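Local coordinates for protein glutamate--cysteine ligase GshA (Methylobacillus flagellatus KT, PDB 3K1T) that probably acts as a ligase joining glutamate to cysteine, the first step of glutathione synthesis, at residues 227-239 / 261-273. Sequence-based numbering, arbitrary orientation.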
loop_
_atom_site.group_PDB
_atom_site.type_symbol
_atom_site.label_atom_id
_atom_site.label_comp_id
_atom_site.label_asym_id
_atom_site.label_seq_id
_atom_site.Cartn_x
_atom_site.Cartn_y
_atom_site.Cartn_z
ATOM N N ASP A 227 -18.786 20.067 -8.118
ATOM C CA ASP A 227 -19.446 21.014 -9.025
ATOM C C ASP A 227 -19.046 20.856 -10.500
ATOM O O ASP A 227 -18.496 21.781 -11.120
ATOM C CB ASP A 227 -19.226 22.466 -8.567
ATOM C CG ASP A 227 -20.140 23.457 -9.306
ATOM O OD1 ASP A 227 -21.260 23.079 -9.705
ATOM O OD2 ASP A 227 -19.751 24.629 -9.447
ATOM N N ILE A 228 -19.331 19.684 -11.063
ATOM C CA ILE A 228 -19.041 19.385 -12.470
ATOM C C ILE A 228 -20.336 18.885 -13.145
ATOM O O ILE A 228 -21.211 18.320 -12.470
ATOM C CB ILE A 228 -17.895 18.358 -12.578
ATOM C CG1 ILE A 228 -17.285 18.275 -13.984
ATOM C CG2 ILE A 228 -18.398 16.928 -12.216
ATOM C CD1 ILE A 228 -16.241 19.307 -14.308
ATOM N N ASP A 229 -20.472 19.125 -14.462
ATOM C CA ASP A 229 -21.539 18.533 -15.274
ATOM C C ASP A 229 -21.373 16.990 -15.202
ATOM O O ASP A 229 -20.351 16.495 -15.622
ATOM C CB ASP A 229 -21.384 19.020 -16.741
ATOM C CG ASP A 229 -22.448 18.474 -17.683
ATOM O OD1 ASP A 229 -23.258 17.627 -17.267
ATOM O OD2 ASP A 229 -22.486 18.891 -18.874
ATOM N N PRO A 230 -22.354 16.243 -14.661
ATOM C CA PRO A 230 -22.199 14.786 -14.574
ATOM C C PRO A 230 -21.965 14.096 -15.903
ATOM O O PRO A 230 -21.392 13.005 -15.915
ATOM C CB PRO A 230 -23.523 14.324 -13.952
ATOM C CG PRO A 230 -24.476 15.424 -14.212
ATOM C CD PRO A 230 -23.671 16.667 -14.140
ATOM N N TRP A 231 -22.415 14.716 -17.005
ATOM C CA TRP A 231 -22.235 14.162 -18.349
ATOM C C TRP A 231 -20.755 14.029 -18.720
ATOM O O TRP A 231 -20.389 13.143 -19.488
ATOM C CB TRP A 231 -23.008 14.971 -19.410
ATOM C CG TRP A 231 -22.905 14.370 -20.795
ATOM C CD1 TRP A 231 -23.625 13.315 -21.275
ATOM C CD2 TRP A 231 -22.034 14.768 -21.857
ATOM N NE1 TRP A 231 -23.277 13.038 -22.560
ATOM C CE2 TRP A 231 -22.284 13.900 -22.949
ATOM C CE3 TRP A 231 -21.047 15.755 -21.989
ATOM C CZ2 TRP A 231 -21.586 13.978 -24.149
ATOM C CZ3 TRP A 231 -20.341 15.835 -23.182
ATOM C CH2 TRP A 231 -20.623 14.977 -24.256
ATOM N N LEU A 232 -19.889 14.840 -18.109
ATOM C CA LEU A 232 -18.447 14.744 -18.395
ATOM C C LEU A 232 -17.833 13.416 -17.900
ATOM O O LEU A 232 -16.744 13.049 -18.340
ATOM C CB LEU A 232 -17.699 15.937 -17.813
ATOM C CG LEU A 232 -18.090 17.301 -18.420
ATOM C CD1 LEU A 232 -17.179 18.435 -17.786
ATOM C CD2 LEU A 232 -18.113 17.328 -19.946
ATOM N N LEU A 233 -18.532 12.726 -16.995
ATOM C CA LEU A 233 -18.061 11.495 -16.384
ATOM C C LEU A 233 -18.906 10.267 -16.755
ATOM O O LEU A 233 -18.583 9.161 -16.353
ATOM C CB LEU A 233 -18.141 11.642 -14.863
ATOM C CG LEU A 233 -17.269 12.662 -14.157
ATOM C CD1 LEU A 233 -17.705 12.824 -12.699
ATOM C CD2 LEU A 233 -15.814 12.196 -14.270
ATOM N N ASN A 234 -20.025 10.449 -17.455
ATOM C CA ASN A 234 -21.036 9.399 -17.520
ATOM C C ASN A 234 -21.743 9.335 -18.878
ATOM O O ASN A 234 -22.403 10.286 -19.264
ATOM C CB ASN A 234 -22.055 9.644 -16.400
ATOM C CG ASN A 234 -22.990 8.456 -16.174
ATOM O OD1 ASN A 234 -22.817 7.376 -16.765
ATOM N ND2 ASN A 234 -23.980 8.661 -15.339
ATOM N N PRO A 235 -21.636 8.200 -19.593
ATOM C CA PRO A 235 -22.406 8.128 -20.856
ATOM C C PRO A 235 -23.911 7.984 -20.593
ATOM O O PRO A 235 -24.312 7.288 -19.643
ATOM C CB PRO A 235 -21.864 6.848 -21.534
ATOM C CG PRO A 235 -20.612 6.472 -20.765
ATOM C CD PRO A 235 -20.866 6.969 -19.359
ATOM N N TYR A 236 -24.744 8.596 -21.438
ATOM C CA TYR A 236 -26.184 8.351 -21.379
ATOM C C TYR A 236 -26.440 6.893 -21.747
ATOM O O TYR A 236 -25.664 6.265 -22.487
ATOM C CB TYR A 236 -26.927 9.235 -22.392
ATOM C CG TYR A 236 -26.975 10.715 -22.084
ATOM C CD1 TYR A 236 -27.384 11.178 -20.837
ATOM C CD2 TYR A 236 -26.629 11.654 -23.059
ATOM C CE1 TYR A 236 -27.466 12.547 -20.570
ATOM C CE2 TYR A 236 -26.722 12.993 -22.822
ATOM C CZ TYR A 236 -27.143 13.448 -21.581
ATOM O OH TYR A 236 -27.227 14.797 -21.341
ATOM N N PHE A 237 -27.543 6.353 -21.260
ATOM C CA PHE A 237 -27.985 5.032 -21.721
ATOM C C PHE A 237 -29.512 4.867 -21.679
ATOM O O PHE A 237 -30.242 5.646 -21.063
ATOM C CB PHE A 237 -27.280 3.905 -20.941
ATOM C CG PHE A 237 -27.893 3.602 -19.601
ATOM C CD1 PHE A 237 -27.639 4.407 -18.508
ATOM C CD2 PHE A 237 -28.745 2.513 -19.441
ATOM C CE1 PHE A 237 -28.234 4.162 -17.265
ATOM C CE2 PHE A 237 -29.349 2.265 -18.191
ATOM C CZ PHE A 237 -29.091 3.093 -17.116
ATOM N N ASP A 238 -29.967 3.810 -22.314
ATOM C CA ASP A 238 -31.401 3.402 -22.238
ATOM C C ASP A 238 -31.450 1.876 -22.411
ATOM O O ASP A 238 -30.434 1.249 -22.748
ATOM C CB ASP A 238 -32.184 4.156 -23.319
ATOM C CG ASP A 238 -33.723 4.104 -23.123
ATOM O OD1 ASP A 238 -34.207 3.661 -22.056
ATOM O OD2 ASP A 238 -34.427 4.501 -24.084
ATOM N N THR A 239 -32.623 1.276 -22.204
ATOM C CA THR A 239 -32.771 -0.154 -22.340
ATOM C C THR A 239 -34.086 -0.497 -23.035
ATOM O O THR A 239 -35.027 0.312 -23.087
ATOM C CB THR A 239 -32.823 -0.865 -20.961
ATOM O OG1 THR A 239 -33.972 -0.396 -20.263
ATOM C CG2 THR A 239 -31.597 -0.618 -20.122
ATOM N N LEU A 261 -31.768 8.554 -27.966
ATOM C CA LEU A 261 -30.440 8.613 -27.340
ATOM C C LEU A 261 -29.472 9.497 -28.150
ATOM O O LEU A 261 -28.782 10.359 -27.584
ATOM C CB LEU A 261 -29.907 7.202 -27.150
ATOM C CG LEU A 261 -28.569 7.036 -26.482
ATOM C CD1 LEU A 261 -28.538 7.752 -25.108
ATOM C CD2 LEU A 261 -28.269 5.513 -26.345
ATOM N N LEU A 262 -29.433 9.289 -29.462
ATOM C CA LEU A 262 -28.638 10.142 -30.355
ATOM C C LEU A 262 -28.979 11.603 -30.180
ATOM O O LEU A 262 -28.086 12.446 -30.176
ATOM C CB LEU A 262 -28.814 9.728 -31.815
ATOM C CG LEU A 262 -28.172 8.390 -32.210
ATOM C CD1 LEU A 262 -28.679 7.966 -33.606
ATOM C CD2 LEU A 262 -26.620 8.433 -32.188
ATOM N N ALA A 263 -30.263 11.920 -30.059
ATOM C CA ALA A 263 -30.691 13.313 -29.862
ATOM C C ALA A 263 -30.145 13.900 -28.551
ATOM O O ALA A 263 -29.711 15.051 -28.520
ATOM C CB ALA A 263 -32.225 13.433 -29.919
ATOM N N LYS A 264 -30.168 13.119 -27.468
ATOM C CA LYS A 264 -29.587 13.566 -26.207
ATOM C C LYS A 264 -28.079 13.846 -26.333
ATOM O O LYS A 264 -27.573 14.836 -25.774
ATOM C CB LYS A 264 -29.800 12.540 -25.089
ATOM C CG LYS A 264 -31.239 12.422 -24.584
ATOM C CD LYS A 264 -31.398 11.390 -23.463
ATOM C CE LYS A 264 -30.820 11.859 -22.160
ATOM N NZ LYS A 264 -30.931 10.813 -21.037
ATOM N N ILE A 265 -27.364 12.965 -27.033
ATOM C CA ILE A 265 -25.923 13.117 -27.245
ATOM C C ILE A 265 -25.656 14.370 -28.105
ATOM O O ILE A 265 -24.787 15.179 -27.790
ATOM C CB ILE A 265 -25.272 11.871 -27.887
ATOM C CG1 ILE A 265 -25.468 10.611 -27.036
ATOM C CG2 ILE A 265 -23.778 12.085 -28.125
ATOM C CD1 ILE A 265 -25.273 9.312 -27.849
ATOM N N ARG A 266 -26.434 14.550 -29.162
ATOM C CA ARG A 266 -26.323 15.736 -29.987
ATOM C C ARG A 266 -26.439 17.031 -29.187
ATOM O O ARG A 266 -25.677 17.962 -29.464
ATOM C CB ARG A 266 -27.381 15.751 -31.109
ATOM C CG ARG A 266 -27.039 14.894 -32.270
ATOM C CD ARG A 266 -27.847 15.324 -33.531
ATOM N NE ARG A 266 -29.281 15.125 -33.342
ATOM C CZ ARG A 266 -29.936 13.965 -33.499
ATOM N NH1 ARG A 266 -29.322 12.845 -33.888
ATOM N NH2 ARG A 266 -31.245 13.952 -33.302
ATOM N N ARG A 267 -27.366 17.109 -28.218
ATOM C CA ARG A 267 -27.504 18.314 -27.384
ATOM C C ARG A 267 -26.220 18.626 -26.636
ATOM O O ARG A 267 -25.772 19.792 -26.570
ATOM C CB ARG A 267 -28.614 18.171 -26.349
ATOM C CG ARG A 267 -29.993 18.329 -26.872
ATOM C CD ARG A 267 -30.984 18.343 -25.724
ATOM N NE ARG A 267 -30.709 19.421 -24.775
ATOM C CZ ARG A 267 -31.398 19.625 -23.659
ATOM N NH1 ARG A 267 -32.410 18.832 -23.334
ATOM N NH2 ARG A 267 -31.072 20.621 -22.866
ATOM N N LYS A 268 -25.629 17.581 -26.037
ATOM C CA LYS A 268 -24.362 17.774 -25.333
ATOM C C LYS A 268 -23.200 18.120 -26.261
ATOM O O LYS A 268 -22.360 18.978 -25.908
ATOM C CB LYS A 268 -24.048 16.568 -24.415
ATOM C CG LYS A 268 -24.844 16.560 -23.121
ATOM C CD LYS A 268 -24.331 17.618 -22.155
ATOM C CE LYS A 268 -25.192 17.848 -20.951
ATOM N NZ LYS A 268 -24.746 19.021 -20.132
ATOM N N TYR A 269 -23.154 17.513 -27.447
ATOM C CA TYR A 269 -22.097 17.798 -28.419
ATOM C C TYR A 269 -22.189 19.264 -28.871
ATOM O O TYR A 269 -21.160 19.938 -28.996
ATOM C CB TYR A 269 -22.143 16.807 -29.595
ATOM C CG TYR A 269 -21.518 15.427 -29.330
ATOM C CD1 TYR A 269 -21.286 14.953 -28.051
ATOM C CD2 TYR A 269 -21.145 14.615 -30.374
ATOM C CE1 TYR A 269 -20.722 13.694 -27.837
ATOM C CE2 TYR A 269 -20.580 13.384 -30.174
ATOM C CZ TYR A 269 -20.351 12.931 -28.896
ATOM O OH TYR A 269 -19.789 11.682 -28.683
ATOM N N ALA A 270 -23.413 19.771 -29.022
ATOM C CA ALA A 270 -23.627 21.190 -29.368
ATOM C C ALA A 270 -23.158 22.112 -28.232
ATOM O O ALA A 270 -22.423 23.088 -28.473
ATOM C CB ALA A 270 -25.105 21.455 -29.741
ATOM N N GLU A 271 -23.537 21.773 -27.004
ATOM C CA GLU A 271 -23.134 22.527 -25.832
ATOM C C GLU A 271 -21.598 22.688 -25.779
ATOM O O GLU A 271 -21.101 23.767 -25.460
ATOM C CB GLU A 271 -23.625 21.849 -24.564
ATOM C CG GLU A 271 -23.212 22.565 -23.265
ATOM C CD GLU A 271 -23.791 21.949 -21.996
ATOM O OE1 GLU A 271 -24.605 21.006 -22.083
ATOM O OE2 GLU A 271 -23.431 22.437 -20.899
ATOM N N TYR A 272 -20.869 21.620 -26.068
ATOM C CA TYR A 272 -19.427 21.616 -25.902
ATOM C C TYR A 272 -18.627 21.816 -27.207
ATOM O O TYR A 272 -17.414 21.771 -27.181
ATOM C CB TYR A 272 -19.016 20.339 -25.159
ATOM C CG TYR A 272 -19.413 20.379 -23.697
ATOM C CD1 TYR A 272 -18.765 21.237 -22.798
ATOM C CD2 TYR A 272 -20.434 19.589 -23.210
ATOM C CE1 TYR A 272 -19.110 21.285 -21.444
ATOM C CE2 TYR A 272 -20.767 19.592 -21.858
ATOM C CZ TYR A 272 -20.110 20.460 -20.983
ATOM O OH TYR A 272 -20.473 20.471 -19.664
ATOM N N GLY A 273 -19.301 22.078 -28.326
ATOM C CA GLY A 273 -18.631 22.351 -29.603
ATOM C C GLY A 273 -17.967 21.157 -30.252
ATOM O O GLY A 273 -16.968 21.309 -30.968
HETATM O O HOH W 1 -25.768 17.326 -17.582
HETATM O O HOH W 2 -24.498 21.642 -18.505
HETATM O O HOH W 3 -28.629 16.035 -23.486
HETATM O O HOH W 4 -30.634 8.362 -22.071
#
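The indole of W231 lies flat on the aliphatic part of K268. CB of K268 is 3.5 Å from the centroid of the six-membered ring of W231, over the face. At the indole edge, in plane, CE1 of Y269 is 3.8 Å from CZ2 of W231. The W231 and Y272 planes are close to parallel (10°) with little overlap, CZ3 of W231 meeting CD2 of Y272. The Y236 ring is held between CE of K264 on one face and CD1 of W231 on the other. NZ of K264 makes an off-centre cation-pi contact with it, 4.2 Å from the ring centroid. This contact packs the last turns of helix 251-272 against the loop and 3-10 turn leading into strand 237-241, an outer strand, within this chain, of a four-stranded antiparallel sheet. L232 puts CD2 over a face of Y272. At the Y272 edge, in plane, OD2 of D229 accepts from OH of Y272 at 2.7 Å through its anti lone pair. NZ of K268 salt-bridges the same OD2 at 2.6 Å, on the syn side, tilted 27° out of the carboxylate plane. K268 bends at chi2 (-73°), running its chain under the indole to D229. Its NZ also bridges OE1 of E271, and this shared ammonium probably eases the closeness of the D229 and E271 carboxylates. OD1 of D229 closes an Asx turn onto N of W231. NE1 of W231 bonds E329 on strand 324-329. Were W231 replaced by an alanine, the K268 chain and one face of Y236 would probably lose their cover, and E329 its indole donor. L261 sets CD1 3.5 Å from CB of Y236.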